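Local coordinates for autophagy-related protein 9 (Schizosaccharomyces pombe, PDB 7D0I), which scrambles phospholipids between the two leaflets of the membrane as a homotrimer, supplying membrane for the growing autophagosome, at residues R478-Q492 against F563-H577. The protein carries 1 engineered substitution. Numbering follows the deposited sequence.
Sequences RINDSYAAASHYVSQ and FAPEKALRRVITFTH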
ATOM      1  N   ARG A 478      -5.472  14.785 -22.983  1.00 13.47           N
ATOM      2  CA  ARG A 478      -4.292  14.937 -22.145  1.00 13.47           C
ATOM      3  C   ARG A 478      -3.443  16.141 -22.513  1.00 13.47           C
ATOM      4  O   ARG A 478      -2.567  16.513 -21.734  1.00 13.47           O
ATOM      5  CB  ARG A 478      -3.433  13.678 -22.185  1.00 13.47           C
ATOM      6  CG  ARG A 478      -2.298  13.710 -23.159  1.00 13.47           C
ATOM      7  CD  ARG A 478      -1.304  12.642 -22.809  1.00 13.47           C
ATOM      8  NE  ARG A 478      -0.635  12.111 -23.984  1.00 13.47           N
ATOM      9  CZ  ARG A 478       0.459  12.635 -24.508  1.00 13.47           C
ATOM     10  NH1 ARG A 478       1.000  13.706 -23.966  1.00 13.47           N
ATOM     11  NH2 ARG A 478       1.006  12.091 -25.576  1.00 13.47           N
ATOM     12  N   ILE A 479      -3.668  16.761 -23.663  1.00 13.98           N
ATOM     13  CA  ILE A 479      -2.995  18.014 -23.965  1.00 13.98           C
ATOM     14  C   ILE A 479      -3.770  19.199 -23.415  1.00 13.98           C
ATOM     15  O   ILE A 479      -3.178  20.132 -22.875  1.00 13.98           O
ATOM     16  CB  ILE A 479      -2.756  18.140 -25.481  1.00 13.98           C
ATOM     17  CG1 ILE A 479      -1.530  17.330 -25.885  1.00 13.98           C
ATOM     18  CG2 ILE A 479      -2.576  19.575 -25.884  1.00 13.98           C
ATOM     19  CD1 ILE A 479      -0.320  17.561 -25.028  1.00 13.98           C
ATOM     20  N   ASN A 480      -5.099  19.187 -23.522  1.00 20.07           N
ATOM     21  CA  ASN A 480      -5.892  20.237 -22.897  1.00 20.07           C
ATOM     22  C   ASN A 480      -5.743  20.222 -21.387  1.00 20.07           C
ATOM     23  O   ASN A 480      -5.753  21.280 -20.755  1.00 20.07           O
ATOM     24  CB  ASN A 480      -7.361  20.091 -23.279  1.00 20.07           C
ATOM     25  CG  ASN A 480      -7.609  20.374 -24.735  1.00 20.07           C
ATOM     26  OD1 ASN A 480      -6.879  21.131 -25.364  1.00 20.07           O
ATOM     27  ND2 ASN A 480      -8.651  19.771 -25.284  1.00 20.07           N
ATOM     28  N   ASP A 481      -5.601  19.048 -20.790  1.00 20.19           N
ATOM     29  CA  ASP A 481      -5.382  18.971 -19.356  1.00 20.19           C
ATOM     30  C   ASP A 481      -3.983  19.373 -18.947  1.00 20.19           C
ATOM     31  O   ASP A 481      -3.622  19.193 -17.787  1.00 20.19           O
ATOM     32  CB  ASP A 481      -5.679  17.557 -18.858  1.00 20.19           C
ATOM     33  CG  ASP A 481      -7.158  17.319 -18.624  1.00 20.19           C
ATOM     34  OD1 ASP A 481      -7.878  18.288 -18.310  1.00 20.19           O
ATOM     35  OD2 ASP A 481      -7.601  16.158 -18.740  1.00 20.19           O
ATOM     36  N   SER A 482      -3.185  19.911 -19.861  1.00 17.03           N
ATOM     37  CA  SER A 482      -1.820  20.313 -19.575  1.00 17.03           C
ATOM     38  C   SER A 482      -1.595  21.807 -19.676  1.00 17.03           C
ATOM     39  O   SER A 482      -0.516  22.274 -19.307  1.00 17.03           O
ATOM     40  CB  SER A 482      -0.850  19.623 -20.535  1.00 17.03           C
ATOM     41  OG  SER A 482       0.218  20.485 -20.855  1.00 17.03           O
ATOM     42  N   TYR A 483      -2.564  22.566 -20.178  1.00 17.26           N
ATOM     43  CA  TYR A 483      -2.353  23.993 -20.353  1.00 17.26           C
ATOM     44  C   TYR A 483      -2.308  24.722 -19.021  1.00 17.26           C
ATOM     45  O   TYR A 483      -1.593  25.715 -18.891  1.00 17.26           O
ATOM     46  CB  TYR A 483      -3.437  24.581 -21.241  1.00 17.26           C
ATOM     47  CG  TYR A 483      -3.219  24.326 -22.705  1.00 17.26           C
ATOM     48  CD1 TYR A 483      -2.077  24.763 -23.334  1.00 17.26           C
ATOM     49  CD2 TYR A 483      -4.161  23.666 -23.456  1.00 17.26           C
ATOM     50  CE1 TYR A 483      -1.879  24.543 -24.662  1.00 17.26           C
ATOM     51  CE2 TYR A 483      -3.969  23.445 -24.786  1.00 17.26           C
ATOM     52  CZ  TYR A 483      -2.826  23.881 -25.384  1.00 17.26           C
ATOM     53  OH  TYR A 483      -2.629  23.658 -26.720  1.00 17.26           O
ATOM     54  N   ALA A 484      -3.050  24.245 -18.022  1.00 17.59           N
ATOM     55  CA  ALA A 484      -2.949  24.834 -16.693  1.00 17.59           C
ATOM     56  C   ALA A 484      -1.547  24.658 -16.128  1.00 17.59           C
ATOM     57  O   ALA A 484      -0.939  25.608 -15.623  1.00 17.59           O
ATOM     58  CB  ALA A 484      -3.983  24.206 -15.766  1.00 17.59           C
ATOM     59  N   ALA A 485      -1.013  23.443 -16.226  1.00 17.31           N
ATOM     60  CA  ALA A 485       0.333  23.180 -15.742  1.00 17.31           C
ATOM     61  C   ALA A 485       1.367  23.989 -16.507  1.00 17.31           C
ATOM     62  O   ALA A 485       2.332  24.483 -15.922  1.00 17.31           O
ATOM     63  CB  ALA A 485       0.635  21.691 -15.843  1.00 17.31           C
ATOM     64  N   ALA A 486       1.188  24.141 -17.821  1.00 16.73           N
ATOM     65  CA  ALA A 486       2.171  24.882 -18.602  1.00 16.73           C
ATOM     66  C   ALA A 486       2.124  26.370 -18.288  1.00 16.73           C
ATOM     67  O   ALA A 486       3.170  27.026 -18.191  1.00 16.73           O
ATOM     68  CB  ALA A 486       1.940  24.641 -20.085  1.00 16.73           C
ATOM     69  N   SER A 487       0.921  26.923 -18.134  1.00 18.45           N
ATOM     70  CA  SER A 487       0.796  28.324 -17.765  1.00 18.45           C
ATOM     71  C   SER A 487       1.393  28.578 -16.397  1.00 18.45           C
ATOM     72  O   SER A 487       2.009  29.621 -16.163  1.00 18.45           O
ATOM     73  CB  SER A 487      -0.672  28.739 -17.787  1.00 18.45           C
ATOM     74  OG  SER A 487      -1.284  28.337 -18.996  1.00 18.45           O
ATOM     75  N   HIS A 488       1.221  27.632 -15.474  1.00 20.70           N
ATOM     76  CA  HIS A 488       1.857  27.750 -14.173  1.00 20.70           C
ATOM     77  C   HIS A 488       3.371  27.715 -14.302  1.00 20.70           C
ATOM     78  O   HIS A 488       4.071  28.549 -13.724  1.00 20.70           O
ATOM     79  CB  HIS A 488       1.369  26.635 -13.260  1.00 20.70           C
ATOM     80  CG  HIS A 488       1.892  26.729 -11.866  1.00 20.70           C
ATOM     81  ND1 HIS A 488       2.000  27.924 -11.194  1.00 20.70           N
ATOM     82  CD2 HIS A 488       2.329  25.774 -11.012  1.00 20.70           C
ATOM     83  CE1 HIS A 488       2.485  27.705  -9.986  1.00 20.70           C
ATOM     84  NE2 HIS A 488       2.695  26.409  -9.853  1.00 20.70           N
ATOM     85  N   TYR A 489       3.891  26.764 -15.075  1.00 21.07           N
ATOM     86  CA  TYR A 489       5.337  26.598 -15.177  1.00 21.07           C
ATOM     87  C   TYR A 489       6.005  27.838 -15.742  1.00 21.07           C
ATOM     88  O   TYR A 489       7.029  28.290 -15.224  1.00 21.07           O
ATOM     89  CB  TYR A 489       5.674  25.388 -16.040  1.00 21.07           C
ATOM     90  CG  TYR A 489       7.120  25.354 -16.455  1.00 21.07           C
ATOM     91  CD1 TYR A 489       8.109  25.040 -15.551  1.00 21.07           C
ATOM     92  CD2 TYR A 489       7.496  25.644 -17.747  1.00 21.07           C
ATOM     93  CE1 TYR A 489       9.419  25.017 -15.918  1.00 21.07           C
ATOM     94  CE2 TYR A 489       8.808  25.621 -18.122  1.00 21.07           C
ATOM     95  CZ  TYR A 489       9.763  25.307 -17.204  1.00 21.07           C
ATOM     96  OH  TYR A 489      11.082  25.284 -17.573  1.00 21.07           O
ATOM     97  N   VAL A 490       5.457  28.401 -16.811  1.00 21.12           N
ATOM     98  CA  VAL A 490       6.166  29.486 -17.487  1.00 21.12           C
ATOM     99  C   VAL A 490       6.198  30.749 -16.636  1.00 21.12           C
ATOM    100  O   VAL A 490       6.843  31.734 -17.004  1.00 21.12           O
ATOM    101  CB  VAL A 490       5.557  29.790 -18.864  1.00 21.12           C
ATOM    102  CG1 VAL A 490       5.739  28.611 -19.781  1.00 21.12           C
ATOM    103  CG2 VAL A 490       4.105  30.140 -18.722  1.00 21.12           C
ATOM    104  N   SER A 491       5.517  30.738 -15.494  1.00 23.17           N
ATOM    105  CA  SER A 491       5.478  31.902 -14.625  1.00 23.17           C
ATOM    106  C   SER A 491       6.418  31.794 -13.434  1.00 23.17           C
ATOM    107  O   SER A 491       6.529  32.749 -12.664  1.00 23.17           O
ATOM    108  CB  SER A 491       4.055  32.137 -14.122  1.00 23.17           C
ATOM    109  OG  SER A 491       3.720  31.189 -13.131  1.00 23.17           O
ATOM    110  N   GLN A 492       7.099  30.669 -13.265  1.00 25.59           N
ATOM    111  CA  GLN A 492       7.976  30.459 -12.125  1.00 25.59           C
ATOM    112  C   GLN A 492       9.343  31.086 -12.304  1.00 25.59           C
ATOM    113  O   GLN A 492      10.248  30.767 -11.531  1.00 25.59           O
ATOM    114  CB  GLN A 492       8.147  28.968 -11.854  1.00 25.59           C
ATOM    115  CG  GLN A 492       6.858  28.218 -11.682  1.00 25.59           C
ATOM    116  CD  GLN A 492       6.096  28.657 -10.472  1.00 25.59           C
ATOM    117  OE1 GLN A 492       6.294  28.133  -9.385  1.00 25.59           O
ATOM    118  NE2 GLN A 492       5.209  29.618 -10.650  1.00 25.59           N
ATOM    119  N   PHE A 563       8.111  30.125  -5.463  1.00 35.12           N
ATOM    120  CA  PHE A 563       8.473  29.778  -6.827  1.00 35.12           C
ATOM    121  C   PHE A 563       9.271  28.484  -6.826  1.00 35.12           C
ATOM    122  O   PHE A 563      10.290  28.379  -6.139  1.00 35.12           O
ATOM    123  CB  PHE A 563       9.285  30.901  -7.462  1.00 35.12           C
ATOM    124  CG  PHE A 563       8.534  32.179  -7.592  1.00 35.12           C
ATOM    125  CD1 PHE A 563       7.277  32.196  -8.154  1.00 35.12           C
ATOM    126  CD2 PHE A 563       9.071  33.362  -7.140  1.00 35.12           C
ATOM    127  CE1 PHE A 563       6.577  33.370  -8.276  1.00 35.12           C
ATOM    128  CE2 PHE A 563       8.372  34.536  -7.258  1.00 35.12           C
ATOM    129  CZ  PHE A 563       7.123  34.539  -7.826  1.00 35.12           C
ATOM    130  N   ALA A 564       8.807  27.505  -7.594  1.00 32.24           N
ATOM    131  CA  ALA A 564       9.474  26.209  -7.688  1.00 32.24           C
ATOM    132  C   ALA A 564       9.365  25.714  -9.116  1.00 32.24           C
ATOM    133  O   ALA A 564       8.433  24.978  -9.467  1.00 32.24           O
ATOM    134  CB  ALA A 564       8.872  25.201  -6.710  1.00 32.24           C
ATOM    135  N   PRO A 565      10.304  26.098  -9.979  1.00 30.39           N
ATOM    136  CA  PRO A 565      10.197  25.711 -11.390  1.00 30.39           C
ATOM    137  C   PRO A 565      10.313  24.218 -11.639  1.00 30.39           C
ATOM    138  O   PRO A 565       9.687  23.718 -12.577  1.00 30.39           O
ATOM    139  CB  PRO A 565      11.343  26.482 -12.049  1.00 30.39           C
ATOM    140  CG  PRO A 565      12.261  26.821 -10.954  1.00 30.39           C
ATOM    141  CD  PRO A 565      11.416  27.028  -9.752  1.00 30.39           C
ATOM    142  N   GLU A 566      11.075  23.483 -10.833  1.00 30.74           N
ATOM    143  CA  GLU A 566      11.304  22.078 -11.148  1.00 30.74           C
ATOM    144  C   GLU A 566      10.052  21.238 -10.933  1.00 30.74           C
ATOM    145  O   GLU A 566       9.745  20.360 -11.746  1.00 30.74           O
ATOM    146  CB  GLU A 566      12.454  21.527 -10.315  1.00 30.74           C
ATOM    147  CG  GLU A 566      12.995  20.222 -10.856  1.00 30.74           C
ATOM    148  CD  GLU A 566      13.285  19.210  -9.772  1.00 30.74           C
ATOM    149  OE1 GLU A 566      12.908  19.452  -8.608  1.00 30.74           O
ATOM    150  OE2 GLU A 566      13.887  18.164 -10.089  1.00 30.74           O
ATOM    151  N   LYS A 567       9.313  21.479  -9.853  1.00 29.25           N
ATOM    152  CA  LYS A 567       8.113  20.676  -9.652  1.00 29.25           C
ATOM    153  C   LYS A 567       6.977  21.124 -10.559  1.00 29.25           C
ATOM    154  O   LYS A 567       6.140  20.302 -10.938  1.00 29.25           O
ATOM    155  CB  LYS A 567       7.680  20.701  -8.188  1.00 29.25           C
ATOM    156  CG  LYS A 567       7.482  22.069  -7.608  1.00 29.25           C
ATOM    157  CD  LYS A 567       7.007  21.976  -6.171  1.00 29.25           C
ATOM    158  CE  LYS A 567       5.635  21.326  -6.081  1.00 29.25           C
ATOM    159  NZ  LYS A 567       4.590  22.117  -6.791  1.00 29.25           N
ATOM    160  N   ALA A 568       6.953  22.395 -10.953  1.00 24.80           N
ATOM    161  CA  ALA A 568       6.031  22.815 -12.001  1.00 24.80           C
ATOM    162  C   ALA A 568       6.341  22.109 -13.311  1.00 24.80           C
ATOM    163  O   ALA A 568       5.433  21.650 -14.013  1.00 24.80           O
ATOM    164  CB  ALA A 568       6.093  24.328 -12.182  1.00 24.80           C
ATOM    165  N   LEU A 569       7.623  21.994 -13.649  1.00 24.25           N
ATOM    166  CA  LEU A 569       7.998  21.303 -14.871  1.00 24.25           C
ATOM    167  C   LEU A 569       7.643  19.827 -14.802  1.00 24.25           C
ATOM    168  O   LEU A 569       7.200  19.247 -15.795  1.00 24.25           O
ATOM    169  CB  LEU A 569       9.486  21.480 -15.140  1.00 24.25           C
ATOM    170  CG  LEU A 569       9.983  20.868 -16.441  1.00 24.25           C
ATOM    171  CD1 LEU A 569       9.189  21.390 -17.616  1.00 24.25           C
ATOM    172  CD2 LEU A 569      11.438  21.175 -16.620  1.00 24.25           C
ATOM    173  N   ARG A 570       7.832  19.195 -13.649  1.00 26.86           N
ATOM    174  CA  ARG A 570       7.445  17.795 -13.537  1.00 26.86           C
ATOM    175  C   ARG A 570       5.933  17.633 -13.630  1.00 26.86           C
ATOM    176  O   ARG A 570       5.441  16.661 -14.216  1.00 26.86           O
ATOM    177  CB  ARG A 570       7.988  17.203 -12.241  1.00 26.86           C
ATOM    178  CG  ARG A 570       9.484  16.941 -12.289  1.00 26.86           C
ATOM    179  CD  ARG A 570      10.002  16.297 -11.022  1.00 26.86           C
ATOM    180  NE  ARG A 570      10.231  17.279  -9.970  1.00 26.86           N
ATOM    181  CZ  ARG A 570      10.354  16.980  -8.682  1.00 26.86           C
ATOM    182  NH1 ARG A 570      10.259  15.720  -8.281  1.00 26.86           N
ATOM    183  NH2 ARG A 570      10.563  17.939  -7.793  1.00 26.86           N
ATOM    184  N   ARG A 571       5.178  18.583 -13.080  1.00 22.90           N
ATOM    185  CA  ARG A 571       3.729  18.557 -13.228  1.00 22.90           C
ATOM    186  C   ARG A 571       3.316  18.698 -14.687  1.00 22.90           C
ATOM    187  O   ARG A 571       2.323  18.101 -15.108  1.00 22.90           O
ATOM    188  CB  ARG A 571       3.108  19.665 -12.378  1.00 22.90           C
ATOM    189  CG  ARG A 571       1.603  19.779 -12.445  1.00 22.90           C
ATOM    190  CD  ARG A 571       0.915  18.554 -11.894  1.00 22.90           C
ATOM    191  NE  ARG A 571      -0.537  18.666 -11.981  1.00 22.90           N
ATOM    192  CZ  ARG A 571      -1.372  17.636 -11.924  1.00 22.90           C
ATOM    193  NH1 ARG A 571      -0.903  16.404 -11.789  1.00 22.90           N
ATOM    194  NH2 ARG A 571      -2.680  17.834 -12.009  1.00 22.90           N
ATOM    195  N   VAL A 572       4.062  19.478 -15.471  1.00 18.75           N
ATOM    196  CA  VAL A 572       3.796  19.569 -16.907  1.00 18.75           C
ATOM    197  C   VAL A 572       4.114  18.248 -17.595  1.00 18.75           C
ATOM    198  O   VAL A 572       3.336  17.747 -18.416  1.00 18.75           O
ATOM    199  CB  VAL A 572       4.603  20.714 -17.534  1.00 18.75           C
ATOM    200  CG1 VAL A 572       4.384  20.744 -19.015  1.00 18.75           C
ATOM    201  CG2 VAL A 572       4.201  22.017 -16.935  1.00 18.75           C
ATOM    202  N   ILE A 573       5.276  17.680 -17.284  1.00 17.26           N
ATOM    203  CA  ILE A 573       5.741  16.481 -17.968  1.00 17.26           C
ATOM    204  C   ILE A 573       4.841  15.294 -17.666  1.00 17.26           C
ATOM    205  O   ILE A 573       4.736  14.368 -18.475  1.00 17.26           O
ATOM    206  CB  ILE A 573       7.207  16.216 -17.589  1.00 17.26           C
ATOM    207  CG1 ILE A 573       8.088  17.307 -18.185  1.00 17.26           C
ATOM    208  CG2 ILE A 573       7.670  14.883 -18.088  1.00 17.26           C
ATOM    209  CD1 ILE A 573       9.525  17.168 -17.850  1.00 17.26           C
ATOM    210  N   THR A 574       4.151  15.299 -16.526  1.00 17.77           N
ATOM    211  CA  THR A 574       3.194  14.225 -16.293  1.00 17.77           C
ATOM    212  C   THR A 574       2.070  14.224 -17.317  1.00 17.77           C
ATOM    213  O   THR A 574       1.349  13.228 -17.425  1.00 17.77           O
ATOM    214  CB  THR A 574       2.590  14.315 -14.899  1.00 17.77           C
ATOM    215  OG1 THR A 574       1.983  15.597 -14.723  1.00 17.77           O
ATOM    216  CG2 THR A 574       3.652  14.105 -13.852  1.00 17.77           C
ATOM    217  N   PHE A 575       1.893  15.311 -18.061  1.00 16.64           N
ATOM    218  CA  PHE A 575       0.906  15.389 -19.128  1.00 16.64           C
ATOM    219  C   PHE A 575       1.534  15.302 -20.506  1.00 16.64           C
ATOM    220  O   PHE A 575       1.072  14.536 -21.349  1.00 16.64           O
ATOM    221  CB  PHE A 575       0.113  16.692 -19.038  1.00 16.64           C
ATOM    222  CG  PHE A 575      -0.664  16.851 -17.779  1.00 16.64           C
ATOM    223  CD1 PHE A 575      -1.870  16.214 -17.613  1.00 16.64           C
ATOM    224  CD2 PHE A 575      -0.208  17.673 -16.774  1.00 16.64           C
ATOM    225  CE1 PHE A 575      -2.585  16.377 -16.460  1.00 16.64           C
ATOM    226  CE2 PHE A 575      -0.921  17.836 -15.625  1.00 16.64           C
ATOM    227  CZ  PHE A 575      -2.110  17.188 -15.467  1.00 16.64           C
ATOM    228  N   THR A 576       2.573  16.087 -20.770  1.00 14.81           N
ATOM    229  CA  THR A 576       3.160  16.058 -22.101  1.00 14.81           C
ATOM    230  C   THR A 576       3.978  14.802 -22.350  1.00 14.81           C
ATOM    231  O   THR A 576       4.208  14.455 -23.511  1.00 14.81           O
ATOM    232  CB  THR A 576       4.031  17.283 -22.334  1.00 14.81           C
ATOM    233  OG1 THR A 576       5.178  17.224 -21.488  1.00 14.81           O
ATOM    234  CG2 THR A 576       3.257  18.527 -22.030  1.00 14.81           C
ATOM    235  N   HIS A 577       4.420  14.115 -21.299  1.00 15.17           N
ATOM    236  CA  HIS A 577       5.237  12.909 -21.398  1.00 15.17           C
ATOM    237  C   HIS A 577       6.518  13.139 -22.178  1.00 15.17           C
ATOM    238  O   HIS A 577       7.122  12.188 -22.673  1.00 15.17           O
ATOM    239  CB  HIS A 577       4.463  11.750 -22.029  1.00 15.17           C
ATOM    240  CG  HIS A 577       3.245  11.344 -21.267  1.00 15.17           C
ATOM    241  ND1 HIS A 577       2.254  10.561 -21.816  1.00 15.17           N
ATOM    242  CD2 HIS A 577       2.857  11.607 -20.001  1.00 15.17           C
ATOM    243  CE1 HIS A 577       1.306  10.364 -20.921  1.00 15.17           C
ATOM    244  NE2 HIS A 577       1.646  10.986 -19.811  1.00 15.17           N
TER
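Ala485 faces Val572 and Tyr489 faces Ala568 where helix 483-489 runs antiparallel to helix 565-576, the axes of these short helical segments approaching to 8.5 Å and their directions 156° from each other. Tyr489 enters as a single knob into a hole formed by Pro565, Ala568, Leu569 and Val572. With CG anti to the backbone N (chi1 166°), its ring lies beside Leu569, whose CD1 makes a CH-pi contact over one face, 4.1 Å from the centroid; Pro565 O and Ala568 CB meet the ring edge. Val572 CG2 fits against Ala485 CB at 3.7 Å. This antiparallel helix pair, brought together from either end of the intervening transmembrane helices 496-520 and 538-555, probably lies on the cytosolic side of Atg9, where Phe596 of helix 591-599 meets Tyr489 edge-to-face. Toward the start of helix 565-576, Gln492 bends at chi2 so that OE1 accepts a nearly straight bond (174°) from the N-cap amide, Ala564 N, at 3.1 Å. Toward its other end, Phe575 turns a face to the backbone of Asp481 and Ser482. There Arg478 NH1 donates to Phe575 O at 2.7 Å and weakly to Thr576 O, while His577 ND1 sits over the guanidinium face. Glu470 forms a salt bridge with Arg478, and Glu467 hydrogen-bonds His577 ND1.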